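Local structure of StAR-related lipid transfer protein 5 (2R55) at residues V56-S61 and N67-E72; S61-G66 and N171-C176; A43-C48 and V191-T196; T196-Y201 and S209-S214. The protein probably binds cholesterol or other sterols and may take part in moving them, or other lipids, within the cell. All blocks are in the same frame, centred on the assembly; numbering follows the deposited sequence.

Contact 1: V56-S61 and N67-E72; sequences VSWRPS and NLYRGE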
# COMPACT_ATOMS: atom_id res chain seq x y z
N VAL A 56 10.12 10.27 -2.07
CA VAL A 56 8.96 10.22 -1.22
C VAL A 56 8.61 11.61 -0.71
O VAL A 56 9.48 12.42 -0.41
CB VAL A 56 9.08 9.15 -0.07
CG1 VAL A 56 9.82 7.90 -0.57
CG2 VAL A 56 9.76 9.70 1.14
N SER A 57 7.31 11.89 -0.67
CA SER A 57 6.80 13.13 -0.12
C SER A 57 5.56 12.80 0.68
O SER A 57 5.08 11.66 0.64
CB SER A 57 6.48 14.11 -1.24
OG SER A 57 5.81 13.47 -2.31
N TRP A 58 5.04 13.78 1.41
CA TRP A 58 3.92 13.55 2.28
C TRP A 58 2.97 14.74 2.20
O TRP A 58 3.29 15.76 1.56
CB TRP A 58 4.39 13.33 3.74
CG TRP A 58 4.99 14.56 4.33
CD1 TRP A 58 6.28 15.00 4.16
CD2 TRP A 58 4.33 15.54 5.13
NE1 TRP A 58 6.45 16.20 4.81
CE2 TRP A 58 5.27 16.56 5.41
CE3 TRP A 58 3.03 15.67 5.64
CZ2 TRP A 58 4.96 17.69 6.19
CZ3 TRP A 58 2.71 16.80 6.41
CH2 TRP A 58 3.68 17.78 6.68
N ARG A 59 1.79 14.59 2.81
CA ARG A 59 0.91 15.70 3.11
C ARG A 59 -0.10 15.30 4.18
O ARG A 59 -0.34 14.11 4.37
CB ARG A 59 0.21 16.22 1.85
CG ARG A 59 -1.04 15.48 1.47
CD ARG A 59 -1.45 15.85 0.08
NE ARG A 59 -2.75 15.27 -0.25
CZ ARG A 59 -3.39 15.50 -1.39
NH1 ARG A 59 -2.84 16.30 -2.30
NH2 ARG A 59 -4.56 14.92 -1.62
N PRO A 60 -0.72 16.29 4.86
CA PRO A 60 -1.74 15.92 5.84
C PRO A 60 -2.87 15.13 5.17
O PRO A 60 -3.36 15.53 4.12
CB PRO A 60 -2.28 17.28 6.34
CG PRO A 60 -1.24 18.26 5.98
CD PRO A 60 -0.54 17.75 4.76
N SER A 61 -3.23 14.00 5.76
CA SER A 61 -4.41 13.25 5.37
C SER A 61 -5.63 14.03 5.77
O SER A 61 -5.58 14.76 6.77
CB SER A 61 -4.42 11.94 6.13
OG SER A 61 -5.75 11.49 6.36
N ASN A 67 -0.76 11.52 8.34
CA ASN A 67 -0.34 11.93 7.01
C ASN A 67 -0.61 10.90 5.91
O ASN A 67 -0.87 9.72 6.20
CB ASN A 67 1.14 12.27 7.01
CG ASN A 67 1.50 13.37 8.02
OD1 ASN A 67 0.83 14.40 8.13
ND2 ASN A 67 2.58 13.15 8.75
N LEU A 68 -0.54 11.34 4.66
CA LEU A 68 -0.55 10.46 3.51
C LEU A 68 0.81 10.56 2.85
O LEU A 68 1.32 11.66 2.67
CB LEU A 68 -1.66 10.89 2.54
CG LEU A 68 -1.74 10.44 1.07
CD1 LEU A 68 -1.97 8.94 0.93
CD2 LEU A 68 -2.83 11.24 0.31
N TYR A 69 1.37 9.41 2.47
CA TYR A 69 2.71 9.31 1.90
C TYR A 69 2.67 8.85 0.45
O TYR A 69 1.88 7.96 0.10
CB TYR A 69 3.59 8.36 2.75
CG TYR A 69 3.97 8.94 4.08
CD1 TYR A 69 3.18 8.73 5.21
CD2 TYR A 69 5.10 9.74 4.22
CE1 TYR A 69 3.51 9.30 6.45
CE2 TYR A 69 5.45 10.32 5.45
CZ TYR A 69 4.65 10.09 6.56
OH TYR A 69 4.99 10.66 7.75
N ARG A 70 3.53 9.45 -0.38
CA ARG A 70 3.53 9.21 -1.80
C ARG A 70 4.94 8.81 -2.25
O ARG A 70 5.90 9.57 -2.07
CB ARG A 70 3.10 10.48 -2.51
CG ARG A 70 3.16 10.46 -4.06
CD ARG A 70 3.37 11.86 -4.59
NE ARG A 70 2.88 12.02 -5.95
CZ ARG A 70 3.56 11.68 -7.04
NH1 ARG A 70 4.77 11.11 -6.94
NH2 ARG A 70 3.03 11.87 -8.24
N GLY A 71 5.03 7.61 -2.81
CA GLY A 71 6.27 7.11 -3.37
C GLY A 71 6.20 7.11 -4.89
O GLY A 71 5.19 6.72 -5.47
N GLU A 72 7.27 7.57 -5.52
CA GLU A 72 7.37 7.50 -6.97
C GLU A 72 8.75 6.99 -7.39
O GLU A 72 9.78 7.36 -6.81
CB GLU A 72 7.04 8.86 -7.61
CG GLU A 72 7.36 8.97 -9.11
CD GLU A 72 6.42 9.91 -9.88
OE1 GLU A 72 5.95 10.93 -9.31
OE2 GLU A 72 6.14 9.60 -11.06
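Ser-57 and Arg-70 are tied together by both of their backbone groups: Ser-57 N donates to Arg-70 O at 3.1 Å, and Arg-70 N donates back to Ser-57 O at 2.9 Å. Arg-59 and Leu-68 form the next hydrogen-bonded pair, with an almost straight bond from Leu-68 N to Arg-59 O (2.8 Å, 176° at the hydrogen). Between the two lies the non-hydrogen-bonded pair Trp-58 and Tyr-69, packed closely, with Trp-58 CB 3.6 Å from Tyr-69 CE2. Tyr-69 and Val-56 on this face are buried, with helix 204-227 against them. On the other face of the sheet Arg-59 runs side by side with the buried Leu-68, and its guanidinium group reaches on to Ala-43 O.

The solvent side is at the turn. The partly exposed indole of Trp-58, with CG between the backbone N and the carbonyl carbon (chi1 67°), reaches Asn-67 obliquely, bringing Trp-58 CZ3 to 3.5 Å from Asn-67 OD1 with ring and amide planes 50° apart. Beyond it Pro-60 is exposed and points away. At the other end of the hairpin, the end of Arg-70 leads away, and NH1 makes a salt bridge with Glu-72 OE1 at 2.7 Å within its own strand. Two adjacent antiparallel strands joined by a short loop make a beta hairpin, here part of the curved sheet of the START helix-grip fold.

Contact 2: S61-G66 and N171-C176; sequences SVEFPG and NHPCGC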
# COMPACT_ATOMS: atom_id res chain seq x y z
N SER A 61 -3.23 14.00 5.76
CA SER A 61 -4.41 13.25 5.37
C SER A 61 -5.63 14.03 5.77
O SER A 61 -5.58 14.76 6.77
CB SER A 61 -4.42 11.94 6.13
OG SER A 61 -5.75 11.49 6.36
N VAL A 62 -6.71 13.91 4.99
CA VAL A 62 -8.03 14.40 5.41
C VAL A 62 -8.86 13.25 6.04
O VAL A 62 -9.96 13.48 6.53
CB VAL A 62 -8.83 15.13 4.26
CG1 VAL A 62 -8.05 16.31 3.71
CG2 VAL A 62 -9.21 14.18 3.13
N GLU A 63 -8.33 12.04 6.01
CA GLU A 63 -9.02 10.86 6.54
C GLU A 63 -8.87 10.68 8.06
O GLU A 63 -9.75 10.09 8.68
CB GLU A 63 -8.57 9.58 5.83
CG GLU A 63 -8.75 9.51 4.29
CD GLU A 63 -10.17 9.78 3.75
OE1 GLU A 63 -11.17 9.61 4.47
OE2 GLU A 63 -10.29 10.17 2.56
N PHE A 64 -7.77 11.19 8.64
CA PHE A 64 -7.42 11.00 10.05
C PHE A 64 -6.34 12.03 10.44
O PHE A 64 -5.76 12.64 9.55
CB PHE A 64 -6.98 9.55 10.33
CG PHE A 64 -5.53 9.25 10.03
CD1 PHE A 64 -4.99 9.48 8.78
CD2 PHE A 64 -4.71 8.70 11.01
CE1 PHE A 64 -3.66 9.20 8.50
CE2 PHE A 64 -3.36 8.39 10.75
CZ PHE A 64 -2.83 8.65 9.50
N PRO A 65 -6.08 12.23 11.75
CA PRO A 65 -5.07 13.21 12.17
C PRO A 65 -3.74 13.16 11.39
O PRO A 65 -3.22 14.23 11.04
CB PRO A 65 -4.83 12.86 13.64
CG PRO A 65 -6.13 12.31 14.08
CD PRO A 65 -6.69 11.56 12.92
N GLY A 66 -3.23 11.96 11.09
CA GLY A 66 -1.90 11.78 10.47
C GLY A 66 -1.69 12.20 9.01
O GLY A 66 -2.34 13.12 8.51
N ASN A 171 -5.75 1.17 7.67
CA ASN A 171 -5.34 1.84 6.45
C ASN A 171 -6.46 2.70 5.95
O ASN A 171 -7.61 2.26 5.90
CB ASN A 171 -5.03 0.81 5.35
CG ASN A 171 -3.70 0.14 5.53
OD1 ASN A 171 -2.70 0.79 5.82
ND2 ASN A 171 -3.68 -1.16 5.37
N HIS A 172 -6.13 3.93 5.57
CA HIS A 172 -7.03 4.76 4.77
C HIS A 172 -6.66 4.63 3.28
O HIS A 172 -5.65 3.96 2.96
CB HIS A 172 -7.00 6.18 5.30
CG HIS A 172 -7.58 6.31 6.66
ND1 HIS A 172 -6.81 6.35 7.80
CD2 HIS A 172 -8.87 6.38 7.08
CE1 HIS A 172 -7.60 6.47 8.86
NE2 HIS A 172 -8.85 6.50 8.45
N PRO A 173 -7.47 5.20 2.35
CA PRO A 173 -7.27 4.86 0.93
C PRO A 173 -5.80 4.87 0.53
O PRO A 173 -5.11 5.87 0.72
CB PRO A 173 -8.05 5.93 0.19
CG PRO A 173 -9.17 6.27 1.14
CD PRO A 173 -8.59 6.15 2.52
N CYS A 174 -5.32 3.74 0.01
CA CYS A 174 -3.90 3.54 -0.25
C CYS A 174 -3.72 2.45 -1.28
O CYS A 174 -4.68 1.78 -1.65
CB CYS A 174 -3.16 3.09 1.01
SG CYS A 174 -3.71 1.54 1.76
N GLY A 175 -2.47 2.27 -1.72
CA GLY A 175 -2.15 1.20 -2.63
C GLY A 175 -1.14 1.60 -3.68
O GLY A 175 -0.29 2.46 -3.44
N CYS A 176 -1.27 1.00 -4.85
CA CYS A 176 -0.28 1.09 -5.90
C CYS A 176 -0.87 1.38 -7.26
O CYS A 176 -1.88 0.79 -7.63
CB CYS A 176 0.44 -0.23 -6.03
SG CYS A 176 1.66 -0.38 -4.80
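The loop that closes the hairpin of strands 54-60 and 67-75 leans on strand 167-180 through Glu-63 and Phe-64, which pack against the imidazole of His-172. An ST turn gives the loop its shape: Ser-61 OG accepts from Glu-63 N at 2.7 Å and, as an ST motif, from Phe-64 N at 3.1 Å. The same hydroxyl is hydrogen-bonded to His-195 NE2, which ties the loop to strand 188-197.

Glu-63 CB lies over one face of the His-172 ring, 3.8 Å from its centroid and 29° off the normal, a CH-pi contact. Phe-64 CB comes to 3.5 Å from His-172 CE1. The Phe-64 ring is turned only 25° from the imidazole plane, but with centroids 5.0 Å apart the two slide past each other and scarcely overlap. Further along, Glu-63 CG meets Pro-173 CD at 3.8 Å, the two side chains crossing at about a right angle. The bend of Glu-63 at chi2 (-55°) turns its carboxylate away from the imidazole, alongside Pro-173, leaving OE1 5.6 Å from His-172 NE2, and OE2 forms a salt bridge with Lys-34 of helix 21-40.

With an alanine at His-172 the imidazole face is gone, and Glu-63 CB and Phe-64 are likely to lose their support and be freer to shift. Across the interface itself the grip is thus one of carbon against ring, while the charge of Glu-63 is directed to the helix.

Contact 3: A43-C48 and V191-T196; sequences AGWKIC and VTFFHT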
# COMPACT_ATOMS: atom_id res chain seq x y z
N ALA A 43 -0.54 19.41 -5.42
CA ALA A 43 -0.55 20.36 -4.31
C ALA A 43 -0.46 19.66 -2.97
O ALA A 43 -0.69 18.44 -2.86
CB ALA A 43 -1.80 21.23 -4.37
N GLY A 44 -0.13 20.44 -1.95
CA GLY A 44 0.03 19.91 -0.60
C GLY A 44 1.35 19.20 -0.44
O GLY A 44 2.03 19.42 0.54
N TRP A 45 1.72 18.36 -1.41
CA TRP A 45 2.91 17.49 -1.34
C TRP A 45 4.23 18.18 -0.94
O TRP A 45 4.78 18.95 -1.73
CB TRP A 45 3.13 16.76 -2.67
CG TRP A 45 2.00 15.89 -3.10
CD1 TRP A 45 1.28 16.01 -4.25
CD2 TRP A 45 1.46 14.75 -2.42
NE1 TRP A 45 0.33 15.03 -4.33
CE2 TRP A 45 0.41 14.24 -3.21
CE3 TRP A 45 1.76 14.10 -1.21
CZ2 TRP A 45 -0.33 13.13 -2.84
CZ3 TRP A 45 1.02 13.00 -0.83
CH2 TRP A 45 -0.02 12.52 -1.65
N LYS A 46 4.74 17.86 0.26
CA LYS A 46 6.04 18.38 0.72
C LYS A 46 7.04 17.24 0.76
O LYS A 46 6.79 16.21 1.37
CB LYS A 46 5.95 19.03 2.11
CG LYS A 46 4.67 19.83 2.43
CD LYS A 46 4.86 21.33 2.21
CE LYS A 46 4.34 21.79 0.84
NZ LYS A 46 2.91 22.25 0.89
N ILE A 47 8.19 17.44 0.11
CA ILE A 47 9.19 16.37 -0.06
C ILE A 47 9.87 15.94 1.26
O ILE A 47 10.23 16.78 2.09
CB ILE A 47 10.25 16.79 -1.12
CG1 ILE A 47 10.92 15.57 -1.75
CG2 ILE A 47 11.27 17.77 -0.54
CD1 ILE A 47 10.22 15.08 -3.03
N CYS A 48 10.02 14.63 1.46
CA CYS A 48 10.78 14.10 2.60
C CYS A 48 12.23 13.94 2.19
O CYS A 48 13.13 14.62 2.69
CB CYS A 48 10.29 12.72 3.04
SG CYS A 48 8.56 12.46 3.38
N VAL A 191 3.85 4.27 -8.61
CA VAL A 191 3.49 5.30 -7.64
C VAL A 191 2.61 4.66 -6.57
O VAL A 191 1.58 4.04 -6.87
CB VAL A 191 2.75 6.48 -8.31
CG1 VAL A 191 2.64 7.67 -7.35
CG2 VAL A 191 3.47 6.90 -9.57
N THR A 192 3.05 4.79 -5.31
CA THR A 192 2.39 4.11 -4.21
C THR A 192 2.04 5.11 -3.13
O THR A 192 2.80 6.05 -2.86
CB THR A 192 3.28 3.04 -3.56
OG1 THR A 192 4.37 3.68 -2.89
CG2 THR A 192 3.81 2.03 -4.56
N PHE A 193 0.90 4.86 -2.47
CA PHE A 193 0.47 5.68 -1.36
C PHE A 193 0.30 4.84 -0.12
O PHE A 193 -0.42 3.84 -0.13
CB PHE A 193 -0.84 6.39 -1.70
CG PHE A 193 -0.73 7.29 -2.87
CD1 PHE A 193 -0.23 8.57 -2.71
CD2 PHE A 193 -1.05 6.84 -4.14
CE1 PHE A 193 -0.10 9.40 -3.80
CE2 PHE A 193 -0.92 7.67 -5.23
CZ PHE A 193 -0.44 8.95 -5.06
N PHE A 194 0.99 5.25 0.94
CA PHE A 194 0.82 4.69 2.28
C PHE A 194 -0.03 5.66 3.06
O PHE A 194 0.27 6.85 3.11
CB PHE A 194 2.19 4.53 2.94
CG PHE A 194 2.96 3.35 2.45
CD1 PHE A 194 2.45 2.55 1.42
CD2 PHE A 194 4.20 3.05 2.97
CE1 PHE A 194 3.17 1.45 0.97
CE2 PHE A 194 4.92 1.96 2.51
CZ PHE A 194 4.40 1.16 1.51
N HIS A 195 -1.10 5.15 3.66
CA HIS A 195 -2.09 6.02 4.29
C HIS A 195 -2.50 5.37 5.56
O HIS A 195 -3.67 5.05 5.78
CB HIS A 195 -3.30 6.13 3.38
CG HIS A 195 -4.06 7.41 3.54
ND1 HIS A 195 -4.98 7.84 2.60
CD2 HIS A 195 -4.04 8.36 4.50
CE1 HIS A 195 -5.49 8.99 2.99
NE2 HIS A 195 -4.94 9.33 4.14
N THR A 196 -1.52 5.15 6.41
CA THR A 196 -1.66 4.16 7.47
C THR A 196 -1.89 4.82 8.80
O THR A 196 -1.22 5.78 9.13
CB THR A 196 -0.40 3.35 7.53
OG1 THR A 196 -0.28 2.63 6.31
CG2 THR A 196 -0.41 2.39 8.72
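Trp-45 and Phe-193 make this contact by themselves, and it is an aromatic one. The far corner of the indole approaches the edge of the phenyl ring close to its plane: Trp-45 CH2 lies 3.8 Å from Phe-193 CE1, and Trp-45 CZ2 is 3.9 Å from the same atom. The ring planes differ by 30°, but the centroid of the indole six-membered ring is 6.0 Å from that of Phe-193, so this is a glancing apolar touch and hardly a stack. Long side chains are needed to achieve it, since the backbones stay far apart, with CA atoms 12.1 Å from each other at Trp-45 and Phe-193. In both residues CG stands anti to the carbonyl carbon; for Trp-45 (chi1 -59°) this brings the indole against the side chains of Leu-68 and Arg-70 of strand 67-75.

A cation-pi interaction adds to the aromatic one, as the guanidinium group of Arg-59 lies against Trp-45.

The hydrogen bonds near the contact lie within segment 43-48 or run to residues outside the pair. Trp-45 NE1 is bonded to Asp-41 O, which fixes the rotation of the indole from its polar side. Lys-46 folds back so that NZ reaches Gly-44 O at 3.0 Å, approaching from above the carbonyl plane. In the sheet, Lys-46 pairs through its backbone with Trp-58, and Phe-193 with Gly-175.

The contact thus joins the loop before edge strand 46-49 to strand 188-197, across the two intervening strands, 54-60 and 67-75, of the antiparallel part of the START sheet.

Contact 4: T196-Y201 and S209-S214; sequences TDLSGY and SFFPRS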
# COMPACT_ATOMS: atom_id res chain seq x y z
N THR A 196 -1.52 5.15 6.41
CA THR A 196 -1.66 4.16 7.47
C THR A 196 -1.89 4.82 8.80
O THR A 196 -1.22 5.78 9.13
CB THR A 196 -0.40 3.35 7.53
OG1 THR A 196 -0.28 2.63 6.31
CG2 THR A 196 -0.41 2.39 8.72
N ASP A 197 -2.85 4.29 9.54
CA ASP A 197 -2.98 4.65 10.95
C ASP A 197 -2.47 3.49 11.79
O ASP A 197 -3.15 2.49 12.00
CB ASP A 197 -4.43 4.96 11.32
CG ASP A 197 -4.57 5.39 12.75
OD1 ASP A 197 -3.55 5.68 13.41
OD2 ASP A 197 -5.72 5.46 13.24
N LEU A 198 -1.24 3.62 12.25
CA LEU A 198 -0.68 2.64 13.16
C LEU A 198 -1.55 2.42 14.39
O LEU A 198 -1.57 1.32 14.94
CB LEU A 198 0.73 3.02 13.54
CG LEU A 198 1.65 2.81 12.31
CD1 LEU A 198 3.03 3.36 12.61
CD2 LEU A 198 1.70 1.36 11.86
N SER A 199 -2.27 3.48 14.82
CA SER A 199 -3.25 3.34 15.90
C SER A 199 -2.48 2.92 17.14
O SER A 199 -1.30 3.26 17.28
CB SER A 199 -4.34 2.33 15.48
OG SER A 199 -5.06 1.81 16.56
N GLY A 200 -3.11 2.19 18.05
CA GLY A 200 -2.51 1.91 19.36
C GLY A 200 -2.18 3.20 20.08
O GLY A 200 -2.95 4.14 20.05
N TYR A 201 -1.00 3.26 20.70
CA TYR A 201 -0.63 4.38 21.56
C TYR A 201 0.78 4.88 21.27
O TYR A 201 1.69 4.69 22.07
CB TYR A 201 -0.74 3.95 23.03
CG TYR A 201 -2.14 3.58 23.44
CD1 TYR A 201 -2.62 2.27 23.27
CD2 TYR A 201 -3.01 4.54 23.98
CE1 TYR A 201 -3.92 1.92 23.63
CE2 TYR A 201 -4.30 4.20 24.35
CZ TYR A 201 -4.76 2.90 24.17
OH TYR A 201 -6.04 2.56 24.55
N SER A 209 9.15 9.32 11.66
CA SER A 209 10.44 8.83 11.16
C SER A 209 10.26 7.56 10.33
O SER A 209 10.93 7.37 9.29
CB SER A 209 11.40 8.55 12.32
OG SER A 209 11.30 9.56 13.30
N PHE A 210 9.35 6.71 10.78
CA PHE A 210 9.18 5.38 10.23
C PHE A 210 8.74 5.41 8.77
O PHE A 210 9.41 4.88 7.92
CB PHE A 210 8.20 4.58 11.10
CG PHE A 210 7.78 3.27 10.51
CD1 PHE A 210 8.62 2.17 10.54
CD2 PHE A 210 6.52 3.14 9.90
CE1 PHE A 210 8.23 0.95 9.97
CE2 PHE A 210 6.12 1.93 9.32
CZ PHE A 210 6.97 0.84 9.36
N PHE A 211 7.61 6.04 8.49
CA PHE A 211 7.00 6.00 7.16
C PHE A 211 7.86 6.39 5.95
O PHE A 211 7.95 5.60 5.02
CB PHE A 211 5.66 6.71 7.15
CG PHE A 211 4.60 5.93 7.82
CD1 PHE A 211 4.24 4.67 7.32
CD2 PHE A 211 3.98 6.41 8.97
CE1 PHE A 211 3.28 3.92 7.93
CE2 PHE A 211 3.00 5.66 9.59
CZ PHE A 211 2.65 4.40 9.07
N PRO A 212 8.48 7.60 5.96
CA PRO A 212 9.43 7.92 4.89
C PRO A 212 10.36 6.75 4.58
O PRO A 212 10.41 6.26 3.44
CB PRO A 212 10.24 9.07 5.48
CG PRO A 212 9.39 9.67 6.52
CD PRO A 212 8.34 8.69 6.92
N ARG A 213 11.06 6.30 5.62
CA ARG A 213 12.03 5.22 5.54
C ARG A 213 11.39 3.92 5.10
O ARG A 213 12.01 3.12 4.40
CB ARG A 213 12.69 5.01 6.90
CG ARG A 213 13.56 6.16 7.38
CD ARG A 213 14.88 5.65 8.03
NE ARG A 213 14.65 4.92 9.28
CZ ARG A 213 15.57 4.21 9.93
NH1 ARG A 213 16.83 4.12 9.48
NH2 ARG A 213 15.24 3.58 11.05
N SER A 214 10.14 3.73 5.50
CA SER A 214 9.39 2.53 5.17
C SER A 214 9.17 2.48 3.66
O SER A 214 9.30 1.42 3.05
CB SER A 214 8.06 2.52 5.94
OG SER A 214 7.43 1.25 5.90
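The ring of Phe-211 meets Thr-196 and Leu-198 with its outer end, while Phe-210, its neighbour in the helix, approaches one face: Phe-210 CD2 stands 3.7 Å above the plane of the Phe-211 ring, over the centre. Seen from the other ring, Phe-211 CE1 lies in plane at the edge of Phe-210, and one face of Phe-210 carries Ser-214 CB, offset toward the rim. Both rings of the pair are thereby kept at an angle to each other.

Across the contact everything is apolar. Phe-211 CZ is 3.6 Å from Thr-196 CB, and the same carbon lies 3.7 Å from Leu-198 CD1, Leu-198 and Phe-211 reaching toward each other from opposite directions. Leu-198 CD1 also reaches Phe-210, more loosely, at 4.4 Å from CD2. Thr-196 has CG2 anti to its backbone N and OG1 beside it (chi1 -65°); CB and the methyl CG2 both face the ring end, and OG1 is left to its hydrogen bond with Asn-171 OD1.

Helix 204-227 is the C-terminal helix of the START helix-grip fold, which in this family closes the lipid cavity over the curved sheet; here its side chains settle on the end of strand 188-197. Replacing Phe-211 with an alanine would probably open a gap between Thr-196, Leu-198 and Phe-210 and leave Tyr-69 without the ring it packs against.

Past the strand the chain turns sharply. Asp-197 OD1 accepts from Ser-199 N at 2.9 Å in an Asx turn, the donor standing well above the carboxylate plane. In the helix, which is kinked at Pro-212, Ser-214 N bonds to Phe-210 O at 2.8 Å.

Contacts 1 and 3 are nearly concentric, their centres about 1 Å apart, and backbone bonds such as Gly-71 N to Thr-192 O (2.7 Å) join the hairpin to strand 188-197. Contact 2, centred about 9 Å from contact 1, shares Ser-61 with it and is linked to contact 3 through Pro-173 O and His-195 ND1, 2.7 Å apart. Contacts 1 and 4 meet on the face toward helix 204-227, where Tyr-69 CE1 is 3.4 Å from Phe-211 CB, whereas contact 3 lies on the other face and contact 2 at the hairpin loop. In START domains the curved sheet and C-terminal helix help to enclose the lipid cavity, here probably for a sterol.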